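Acyl-coenzyme A oxidase 3 (Yarrowia lipolytica, PDB 5YS9) oxidises fatty acyl-CoAs to (2E)-enoyl-CoAs with bound FAD, handing the electrons to oxygen to form hydrogen peroxide in peroxisomal beta-oxidation. Local coordinates at residues A[410-415]-A[459-464]; A[468-473]-A[548-553]; A[515-520]-A[554-559]. All coordinates share one frame; numbering follows the deposited sequence.

The three contacts join four helices in the helical C-terminal part of the acyl-CoA oxidase. Contacts 1 and 2 share helix 458-477, and contacts 2 and 3 share helix 547-573. Contact 1 lies nearest the cofactor, since its segment 459-464 lines the FAD pocket. The centres of contacts 1 and 2 are about 12 Å apart, and L463 O and R550 NH1, 3.2 Å apart, probably form a hydrogen bond between them. Contact 3 lies further along helix 547-573, its centre about 10 Å from that of contact 2 and about 14 Å from that of contact 1. L469 CD1 lies 3.9 Å from H557 CB, so contacts 2 and 3 touch.

Contact 1 (A[410-415]-A[459-464]); sequences GLKAFT and NVLCLS. With FAD (flavin-adenine dinucleotide), chain C.
K412, whose chain touches L461, ends in an ammonium group (NZ) gripped by several oxygens: the carbonyls of Q451, W454 and G456 and the side-chain OD1 of N458. The contact is a near-antiparallel helix pair (axes 8.9 Å apart at 141°) in the C-terminal helical bundle characteristic of the acyl-CoA dehydrogenase and oxidase fold. The lysine is bent at chi2 (-91°), and its CD meets L461 CD1 at 3.7 Å, the two side chains crossing at about a right angle. Those four oxygens would probably offset the charge of a lysine buried between helices.

C462 meets the neighbouring residues A413 and F414. Its sulfur SG sits 3.5 Å from A413 CB and equally near F414 CE2, making an oblique sulfur-aromatic contact with the phenylalanine ring. W417 meets that ring edge-to-face.

Helix 458-477 turns another side to the cofactor. N459 CB approaches the ribose hydroxyl O2B of FAD, and L463 CD1 touches the adenine at C2A. R354 of the second subunit packs on N459 and also hydrogen-bonds FAD. V460 presents CG2 to the adenine, 3.5 Å from FAD N7A.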
loop_
_atom_site.group_PDB
_atom_site.type_symbol
_atom_site.label_atom_id
_atom_site.label_comp_id
_atom_site.label_asym_id
_atom_site.label_seq_id
_atom_site.Cartn_x
_atom_site.Cartn_y
_atom_site.Cartn_z
ATOM N N GLY A 410 -4.483 -19.773 5.192
ATOM C CA GLY A 410 -3.970 -19.225 3.942
ATOM C C GLY A 410 -4.932 -18.292 3.238
ATOM O O GLY A 410 -4.550 -17.229 2.759
ATOM N N LEU A 411 -6.190 -18.697 3.191
ATOM C CA LEU A 411 -7.227 -17.882 2.595
ATOM C C LEU A 411 -7.375 -16.515 3.286
ATOM O O LEU A 411 -7.456 -15.499 2.610
ATOM C CB LEU A 411 -8.552 -18.616 2.647
ATOM C CG LEU A 411 -9.127 -19.341 1.417
ATOM C CD1 LEU A 411 -8.227 -19.557 0.255
ATOM C CD2 LEU A 411 -9.706 -20.686 1.846
ATOM N N LYS A 412 -7.428 -16.504 4.613
ATOM C CA LYS A 412 -7.397 -15.254 5.367
ATOM C C LYS A 412 -6.179 -14.401 4.969
ATOM O O LYS A 412 -6.346 -13.234 4.642
ATOM C CB LYS A 412 -7.392 -15.484 6.890
ATOM C CG LYS A 412 -7.502 -14.188 7.674
ATOM C CD LYS A 412 -6.152 -13.577 8.025
ATOM C CE LYS A 412 -6.342 -12.324 8.844
ATOM N NZ LYS A 412 -5.036 -11.737 9.234
ATOM N N ALA A 413 -4.980 -14.998 4.988
ATOM C CA ALA A 413 -3.751 -14.254 4.710
ATOM C C ALA A 413 -3.805 -13.591 3.359
ATOM O O ALA A 413 -3.702 -12.371 3.276
ATOM C CB ALA A 413 -2.516 -15.121 4.802
ATOM N N PHE A 414 -4.039 -14.402 2.330
ATOM C CA PHE A 414 -3.968 -13.933 0.944
ATOM C C PHE A 414 -5.119 -13.053 0.466
ATOM O O PHE A 414 -4.896 -12.149 -0.347
ATOM C CB PHE A 414 -3.688 -15.111 -0.016
ATOM C CG PHE A 414 -2.264 -15.595 0.083
ATOM C CD1 PHE A 414 -1.239 -14.847 -0.477
ATOM C CD2 PHE A 414 -1.934 -16.746 0.815
ATOM C CE1 PHE A 414 0.087 -15.257 -0.366
ATOM C CE2 PHE A 414 -0.613 -17.170 0.941
ATOM C CZ PHE A 414 0.407 -16.418 0.361
ATOM N N THR A 415 -6.331 -13.308 0.958
ATOM C CA THR A 415 -7.461 -12.493 0.601
ATOM C C THR A 415 -7.353 -11.134 1.306
ATOM O O THR A 415 -7.764 -10.117 0.775
ATOM C CB THR A 415 -8.861 -13.172 0.834
ATOM O OG1 THR A 415 -9.097 -13.473 2.225
ATOM C CG2 THR A 415 -9.015 -14.409 0.003
ATOM N N ASN A 459 1.970 -13.357 7.775
ATOM C CA ASN A 459 3.208 -14.075 7.531
ATOM C C ASN A 459 3.323 -15.240 8.489
ATOM O O ASN A 459 3.745 -16.330 8.079
ATOM C CB ASN A 459 4.455 -13.150 7.618
ATOM C CG ASN A 459 4.601 -12.269 6.384
ATOM O OD1 ASN A 459 4.976 -12.758 5.324
ATOM N ND2 ASN A 459 4.251 -10.991 6.497
ATOM N N VAL A 460 2.913 -15.028 9.741
ATOM C CA VAL A 460 2.934 -16.102 10.715
ATOM C C VAL A 460 1.908 -17.174 10.358
ATOM O O VAL A 460 2.212 -18.345 10.496
ATOM C CB VAL A 460 2.745 -15.595 12.165
ATOM C CG1 VAL A 460 2.487 -16.753 13.130
ATOM C CG2 VAL A 460 3.998 -14.832 12.609
ATOM N N LEU A 461 0.719 -16.796 9.905
ATOM C CA LEU A 461 -0.261 -17.804 9.447
ATOM C C LEU A 461 0.259 -18.617 8.248
ATOM O O LEU A 461 0.107 -19.835 8.227
ATOM C CB LEU A 461 -1.603 -17.175 9.083
ATOM C CG LEU A 461 -2.381 -16.515 10.214
ATOM C CD1 LEU A 461 -3.597 -15.770 9.661
ATOM C CD2 LEU A 461 -2.830 -17.525 11.261
ATOM N N CYS A 462 0.884 -17.946 7.276
ATOM C CA CYS A 462 1.397 -18.625 6.093
ATOM C C CYS A 462 2.506 -19.637 6.431
ATOM O O CYS A 462 2.543 -20.733 5.859
ATOM C CB CYS A 462 1.880 -17.624 5.023
ATOM S SG CYS A 462 0.575 -16.686 4.161
ATOM N N LEU A 463 3.395 -19.279 7.343
ATOM C CA LEU A 463 4.463 -20.195 7.767
ATOM C C LEU A 463 3.944 -21.399 8.575
ATOM O O LEU A 463 4.502 -22.474 8.456
ATOM C CB LEU A 463 5.550 -19.473 8.561
ATOM C CG LEU A 463 6.330 -18.393 7.811
ATOM C CD1 LEU A 463 7.305 -17.685 8.755
ATOM C CD2 LEU A 463 7.088 -18.897 6.590
ATOM N N SER A 464 2.899 -21.213 9.382
ATOM C CA SER A 464 2.271 -22.306 10.100
ATOM C C SER A 464 1.565 -23.214 9.170
ATOM O O SER A 464 1.646 -24.419 9.312
ATOM C CB SER A 464 1.219 -21.828 11.080
ATOM O OG SER A 464 1.817 -20.972 11.991
HETATM P PA FAD C . 4.428 -9.991 16.479
HETATM O O1A FAD C . 5.520 -9.700 17.436
HETATM O O2A FAD C . 3.637 -11.236 16.599
HETATM O O5B FAD C . 5.109 -10.030 15.054
HETATM C C5B FAD C . 5.806 -8.895 14.568
HETATM C C4B FAD C . 6.456 -9.189 13.231
HETATM O O4B FAD C . 7.374 -10.267 13.375
HETATM C C3B FAD C . 5.427 -9.623 12.223
HETATM O O3B FAD C . 5.745 -9.075 10.960
HETATM C C2B FAD C . 5.601 -11.106 12.115
HETATM O O2B FAD C . 5.409 -11.499 10.770
HETATM C C1B FAD C . 7.024 -11.355 12.542
HETATM N N9A FAD C . 7.051 -12.653 13.242
HETATM C C8A FAD C . 6.520 -12.939 14.437
HETATM N N7A FAD C . 6.711 -14.233 14.743
HETATM C C5A FAD C . 7.371 -14.793 13.732
HETATM C C6A FAD C . 7.890 -16.130 13.411
HETATM N N6A FAD C . 7.739 -17.159 14.261
HETATM N N1A FAD C . 8.518 -16.287 12.236
HETATM C C2A FAD C . 8.675 -15.273 11.378
HETATM N N3A FAD C . 8.231 -14.042 11.605
HETATM C C4A FAD C . 7.588 -13.749 12.741
HETATM N N1 FAD C . -5.303 -7.231 20.368
HETATM C C2 FAD C . -6.236 -7.518 21.287
HETATM O O2 FAD C . -6.053 -8.461 22.053
HETATM N N3 FAD C . -7.364 -6.838 21.415
HETATM C C4 FAD C . -7.649 -5.817 20.637
HETATM O O4 FAD C . -8.697 -5.205 20.787
HETATM C C4X FAD C . -6.686 -5.430 19.607
HETATM N N5 FAD C . -6.919 -4.404 18.799
HETATM C C5X FAD C . -6.016 -4.066 17.877
HETATM C C6 FAD C . -6.296 -2.992 17.070
HETATM C C7 FAD C . -5.403 -2.603 16.112
HETATM C C7M FAD C . -5.752 -1.432 15.243
HETATM C C8 FAD C . -4.136 -3.347 15.949
HETATM C C8M FAD C . -3.146 -2.945 14.900
HETATM C C9 FAD C . -3.854 -4.433 16.751
HETATM C C9A FAD C . -4.751 -4.820 17.717
HETATM N N10 FAD C . -4.492 -5.918 18.546
HETATM C C10 FAD C . -5.454 -6.220 19.514
HETATM C "C1'" FAD C . -3.248 -6.679 18.457
HETATM C "C2'" FAD C . -3.114 -7.626 17.279
HETATM O "O2'" FAD C . -3.969 -8.733 17.509
HETATM C "C3'" FAD C . -1.657 -8.077 17.188
HETATM O "O3'" FAD C . -0.908 -6.929 16.834
HETATM C "C4'" FAD C . -1.297 -9.175 16.186
HETATM O "O4'" FAD C . -2.117 -10.328 16.315
HETATM C "C5'" FAD C . 0.111 -9.667 16.426
HETATM O "O5'" FAD C . 1.031 -8.633 16.160
HETATM P P FAD C . 2.229 -8.303 17.138
HETATM O O1P FAD C . 2.235 -6.836 17.321
HETATM O O2P FAD C . 2.148 -9.210 18.308
HETATM O O3P FAD C . 3.498 -8.702 16.278
#

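Contact 2 (A[468-473]-A[548-553]); sequences GLIQSC and QQRFQC
Segments 468-473 and 548-553 are both helical and meet through two residue pairs: the CA atoms of L469 and C553 are 7.4 Å apart, and those of I470 and R550 are 7.8 Å apart. No hydrogen bond crosses the interface; methyl groups make the contacts.

L469 sends its CD1 methyl against the backbone and side-chain root of C553. That methyl is 3.7 Å from C553 O and 4.0 Å from C553 CB, so it covers the peptide group as well as the cysteine. In the second pair I470 is extended. With its CG1 beside its own backbone N (chi1 -70°) and chi2 nearly straight, the terminal CD1 reaches across to the aliphatic stem of R550, ending 3.9 Å from R550 CG. The two side chains cross at about a right angle, so a methyl end meets the flank of the arginine chain while the guanidinium lies farther along. There R550 turns at chi3; NH1 hydrogen-bonds L463 O, while the bonds from NE to F543 O and from NH2 to S547 OG are weak. The side chain lies about 7 Å from FAD.

Other helices border this pair. C473 and C553 both lean on I522 of helix 507-534, and I470 packs on F543 of helix 539-545. On another side of helix 547-573, F551 touches W417 of helix 391-428 and stacks on Y350 of the second subunit, bringing the contact close to the subunit boundary.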
loop_
_atom_site.group_PDB
_atom_site.type_symbol
_atom_site.label_atom_id
_atom_site.label_comp_id
_atom_site.label_asym_id
_atom_site.label_seq_id
_atom_site.Cartn_x
_atom_site.Cartn_y
_atom_site.Cartn_z
ATOM N N GLY A 468 2.204 -26.919 8.357
ATOM C CA GLY A 468 1.076 -27.818 8.421
ATOM C C GLY A 468 0.866 -28.706 7.184
ATOM O O GLY A 468 0.359 -29.828 7.298
ATOM N N LEU A 469 1.226 -28.209 5.999
ATOM C CA LEU A 469 1.047 -28.980 4.781
ATOM C C LEU A 469 2.121 -30.069 4.636
ATOM O O LEU A 469 1.867 -31.114 4.082
ATOM C CB LEU A 469 1.128 -28.080 3.569
ATOM C CG LEU A 469 -0.004 -27.087 3.380
ATOM C CD1 LEU A 469 0.427 -26.027 2.348
ATOM C CD2 LEU A 469 -1.296 -27.809 2.998
ATOM N N ILE A 470 3.333 -29.763 5.081
ATOM C CA ILE A 470 4.408 -30.697 5.079
ATOM C C ILE A 470 4.119 -31.865 6.058
ATOM O O ILE A 470 4.340 -33.045 5.719
ATOM C CB ILE A 470 5.714 -29.981 5.403
ATOM C CG1 ILE A 470 6.101 -29.095 4.225
ATOM C CG2 ILE A 470 6.812 -30.999 5.709
ATOM C CD1 ILE A 470 7.306 -28.227 4.531
ATOM N N GLN A 471 3.599 -31.528 7.235
ATOM C CA GLN A 471 3.131 -32.515 8.200
ATOM C C GLN A 471 1.973 -33.348 7.668
ATOM O O GLN A 471 1.944 -34.559 7.916
ATOM C CB GLN A 471 2.760 -31.884 9.543
ATOM C CG GLN A 471 3.974 -31.414 10.346
ATOM C CD GLN A 471 3.604 -30.437 11.476
ATOM O OE1 GLN A 471 2.600 -29.710 11.391
ATOM N NE2 GLN A 471 4.400 -30.435 12.540
ATOM N N SER A 472 1.044 -32.727 6.936
ATOM C CA SER A 472 -0.055 -33.492 6.304
ATOM C C SER A 472 0.451 -34.501 5.245
ATOM O O SER A 472 -0.011 -35.630 5.210
ATOM C CB SER A 472 -1.082 -32.556 5.677
ATOM O OG SER A 472 -1.908 -32.026 6.686
ATOM N N CYS A 473 1.385 -34.048 4.401
ATOM C CA CYS A 473 2.001 -34.840 3.351
ATOM C C CYS A 473 2.804 -35.992 3.952
ATOM O O CYS A 473 2.614 -37.110 3.544
ATOM C CB CYS A 473 2.909 -33.963 2.516
ATOM S SG CYS A 473 3.869 -34.710 1.151
ATOM N N GLN A 548 11.341 -20.437 3.298
ATOM C CA GLN A 548 10.910 -20.020 1.970
ATOM C C GLN A 548 9.971 -21.096 1.379
ATOM O O GLN A 548 8.909 -20.762 0.843
ATOM C CB GLN A 548 12.119 -19.726 1.063
ATOM C CG GLN A 548 11.837 -19.503 -0.435
ATOM C CD GLN A 548 10.958 -18.268 -0.741
ATOM O OE1 GLN A 548 10.528 -17.532 0.163
ATOM N NE2 GLN A 548 10.682 -18.047 -2.034
ATOM N N GLN A 549 10.333 -22.373 1.512
ATOM C CA GLN A 549 9.519 -23.461 0.960
ATOM C C GLN A 549 8.165 -23.518 1.682
ATOM O O GLN A 549 7.138 -23.626 1.037
ATOM C CB GLN A 549 10.242 -24.814 1.050
ATOM C CG GLN A 549 11.473 -24.964 0.161
ATOM C CD GLN A 549 12.720 -24.250 0.665
ATOM O OE1 GLN A 549 12.760 -23.754 1.776
ATOM N NE2 GLN A 549 13.739 -24.187 -0.171
ATOM N N ARG A 550 8.144 -23.389 3.003
ATOM C CA ARG A 550 6.845 -23.395 3.720
ATOM C C ARG A 550 5.887 -22.283 3.299
ATOM O O ARG A 550 4.689 -22.521 3.126
ATOM C CB ARG A 550 7.045 -23.273 5.221
ATOM C CG ARG A 550 7.443 -24.561 5.894
ATOM C CD ARG A 550 7.476 -24.336 7.392
ATOM N NE ARG A 550 8.626 -23.532 7.828
ATOM C CZ ARG A 550 8.606 -22.661 8.847
ATOM N NH1 ARG A 550 7.487 -22.394 9.514
ATOM N NH2 ARG A 550 9.709 -21.992 9.162
ATOM N N PHE A 551 6.431 -21.066 3.164
ATOM C CA PHE A 551 5.703 -19.927 2.646
ATOM C C PHE A 551 5.179 -20.165 1.231
ATOM O O PHE A 551 3.996 -19.905 0.956
ATOM C CB PHE A 551 6.547 -18.617 2.665
ATOM C CG PHE A 551 5.722 -17.391 2.352
ATOM C CD1 PHE A 551 5.529 -16.985 1.056
ATOM C CD2 PHE A 551 5.048 -16.727 3.358
ATOM C CE1 PHE A 551 4.725 -15.910 0.755
ATOM C CE2 PHE A 551 4.230 -15.641 3.069
ATOM C CZ PHE A 551 4.069 -15.239 1.763
ATOM N N GLN A 552 6.057 -20.632 0.339
ATOM C CA GLN A 552 5.667 -20.971 -1.048
ATOM C C GLN A 552 4.524 -22.030 -1.092
ATOM O O GLN A 552 3.511 -21.860 -1.807
ATOM C CB GLN A 552 6.887 -21.443 -1.862
ATOM C CG GLN A 552 7.810 -20.362 -2.377
ATOM C CD GLN A 552 7.207 -19.622 -3.564
ATOM O OE1 GLN A 552 6.964 -18.406 -3.489
ATOM N NE2 GLN A 552 6.943 -20.355 -4.666
ATOM N N CYS A 553 4.671 -23.098 -0.316
ATOM C CA CYS A 553 3.601 -24.073 -0.191
ATOM C C CYS A 553 2.296 -23.441 0.237
ATOM O O CYS A 553 1.261 -23.707 -0.367
ATOM C CB CYS A 553 3.989 -25.180 0.769
ATOM S SG CYS A 553 5.309 -26.261 0.137
#

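Contact 3 (A[515-520]-A[554-559]); sequences EKVANG and AKIHTR
I556 packs against V517 and A518 where helices 507-534 and 547-573 run side by side, a near-antiparallel helix pair of the C-terminal acyl-CoA oxidase region. Their segment axes come within 8.7 Å at 154°, and the CA atoms of A518 and I556 are only 5.3 Å apart. The small side chain at A518 is consistent with this close approach, in which the isoleucine packs onto the backbone of the facing helix.

The gamma methyl of I556 carries most of the contact. Chi1 of -63° places CG2 anti to the backbone N and aims it at the start of A518, where it lies 3.5 Å from A518 N and 3.9 Å from A518 CB. The same methyl meets V517 CG2 at 3.7 Å. That valine branch stands between its own backbone N and carbonyl carbon, and the V517 and I556 side chains cross at about a right angle. One methyl of I556 thus bridges two successive residues of the partner helix. Helix 598-604 covers the same apolar patch, with L600 touching I556 and F601 touching V517.

H557 behaves differently. A518 CB comes no closer to this residue than its CA, at 4.4 Å, while the imidazole leads away to polar partners. ND1 hydrogen-bonds Y488 OH and NE2 hydrogen-bonds S407 OG, so both ring nitrogens are engaged and the ring's rotation is fixed; the side chain also packs on M465 of helix 458-477.

One turn on from A554, T558 turns its hydroxyl back along its own helix. T558 OG1 donates to A554 O over 2.6 Å, tilted 23° from the carbonyl plane and on the opposite face from T558 N, which bonds the same oxygen.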
loop_
_atom_site.group_PDB
_atom_site.type_symbol
_atom_site.label_atom_id
_atom_site.label_comp_id
_atom_site.label_asym_id
_atom_site.label_seq_id
_atom_site.Cartn_x
_atom_site.Cartn_y
_atom_site.Cartn_z
ATOM N N GLU A 515 -3.144 -28.128 -9.232
ATOM C CA GLU A 515 -2.883 -29.318 -8.420
ATOM C C GLU A 515 -1.462 -29.796 -8.631
ATOM O O GLU A 515 -0.777 -30.158 -7.653
ATOM C CB GLU A 515 -3.922 -30.431 -8.680
ATOM C CG GLU A 515 -5.340 -30.057 -8.232
ATOM C CD GLU A 515 -6.366 -31.177 -8.423
ATOM O OE1 GLU A 515 -6.066 -32.200 -9.091
ATOM O OE2 GLU A 515 -7.494 -31.057 -7.890
ATOM N N LYS A 516 -0.971 -29.744 -9.871
ATOM C CA LYS A 516 0.383 -30.177 -10.088
ATOM C C LYS A 516 1.407 -29.334 -9.326
ATOM O O LYS A 516 2.246 -29.855 -8.641
ATOM C CB LYS A 516 0.782 -30.192 -11.569
ATOM C CG LYS A 516 1.941 -31.178 -11.779
ATOM C CD LYS A 516 2.838 -30.869 -12.944
ATOM C CE LYS A 516 4.052 -31.789 -12.979
ATOM N NZ LYS A 516 3.787 -33.114 -13.595
ATOM N N VAL A 517 1.370 -28.030 -9.508
ATOM C CA VAL A 517 2.401 -27.173 -8.934
ATOM C C VAL A 517 2.317 -27.125 -7.379
ATOM O O VAL A 517 3.345 -27.057 -6.733
ATOM C CB VAL A 517 2.420 -25.756 -9.593
ATOM C CG1 VAL A 517 2.674 -25.888 -11.098
ATOM C CG2 VAL A 517 1.128 -24.978 -9.327
ATOM N N ALA A 518 1.108 -27.197 -6.809
ATOM C CA ALA A 518 0.923 -27.304 -5.357
ATOM C C ALA A 518 1.524 -28.578 -4.828
ATOM O O ALA A 518 2.361 -28.552 -3.924
ATOM C CB ALA A 518 -0.558 -27.265 -4.992
ATOM N N ASN A 519 1.119 -29.696 -5.425
ATOM C CA ASN A 519 1.666 -30.994 -5.049
ATOM C C ASN A 519 3.188 -31.059 -5.216
ATOM O O ASN A 519 3.912 -31.509 -4.320
ATOM C CB ASN A 519 0.971 -32.097 -5.827
ATOM C CG ASN A 519 1.563 -33.450 -5.531
ATOM O OD1 ASN A 519 2.314 -33.944 -6.351
ATOM N ND2 ASN A 519 1.317 -34.009 -4.327
ATOM N N GLY A 520 3.682 -30.540 -6.328
ATOM C CA GLY A 520 5.109 -30.520 -6.597
ATOM C C GLY A 520 5.858 -29.863 -5.490
ATOM O O GLY A 520 6.739 -30.449 -4.902
ATOM N N ALA A 554 2.330 -22.584 1.253
ATOM C CA ALA A 554 1.106 -21.878 1.694
ATOM C C ALA A 554 0.507 -21.081 0.535
ATOM O O ALA A 554 -0.711 -21.060 0.314
ATOM C CB ALA A 554 1.409 -20.946 2.866
ATOM N N LYS A 555 1.392 -20.434 -0.210
ATOM C CA LYS A 555 0.981 -19.575 -1.304
ATOM C C LYS A 555 0.386 -20.369 -2.450
ATOM O O LYS A 555 -0.659 -20.002 -2.963
ATOM C CB LYS A 555 2.152 -18.755 -1.806
ATOM C CG LYS A 555 1.774 -17.632 -2.756
ATOM C CD LYS A 555 2.835 -17.347 -3.810
ATOM C CE LYS A 555 3.519 -16.024 -3.596
ATOM N NZ LYS A 555 4.409 -15.760 -4.758
ATOM N N ILE A 556 1.036 -21.448 -2.861
ATOM C CA ILE A 556 0.562 -22.174 -4.029
ATOM C C ILE A 556 -0.719 -22.924 -3.705
ATOM O O ILE A 556 -1.657 -22.936 -4.492
ATOM C CB ILE A 556 1.644 -23.074 -4.660
ATOM C CG1 ILE A 556 2.792 -22.218 -5.175
ATOM C CG2 ILE A 556 1.081 -23.823 -5.857
ATOM C CD1 ILE A 556 4.163 -22.857 -5.026
ATOM N N HIS A 557 -0.776 -23.506 -2.532
ATOM C CA HIS A 557 -1.981 -24.203 -2.122
ATOM C C HIS A 557 -3.221 -23.279 -2.021
ATOM O O HIS A 557 -4.323 -23.666 -2.419
ATOM C CB HIS A 557 -1.689 -24.922 -0.797
ATOM C CG HIS A 557 -2.897 -25.465 -0.104
ATOM N ND1 HIS A 557 -3.491 -26.650 -0.466
ATOM C CD2 HIS A 557 -3.587 -25.001 0.969
ATOM C CE1 HIS A 557 -4.505 -26.886 0.352
ATOM N NE2 HIS A 557 -4.571 -25.910 1.244
ATOM N N THR A 558 -3.035 -22.079 -1.463
ATOM C CA THR A 558 -4.099 -21.104 -1.357
ATOM C C THR A 558 -4.560 -20.657 -2.759
ATOM O O THR A 558 -5.757 -20.530 -3.043
ATOM C CB THR A 558 -3.643 -19.920 -0.478
ATOM O OG1 THR A 558 -3.218 -20.424 0.804
ATOM C CG2 THR A 558 -4.799 -18.903 -0.253
ATOM N N ARG A 559 -3.621 -20.461 -3.664
ATOM C CA ARG A 559 -3.993 -20.040 -4.987
ATOM C C ARG A 559 -4.854 -21.065 -5.731
ATOM O O ARG A 559 -5.857 -20.729 -6.418
ATOM C CB ARG A 559 -2.732 -19.731 -5.805
ATOM C CG ARG A 559 -3.001 -18.837 -6.984
ATOM C CD ARG A 559 -4.051 -17.785 -6.612
ATOM N NE ARG A 559 -3.930 -16.624 -7.438
ATOM C CZ ARG A 559 -3.202 -15.561 -7.167
ATOM N NH1 ARG A 559 -2.494 -15.476 -6.089
ATOM N NH2 ARG A 559 -3.172 -14.576 -8.027
#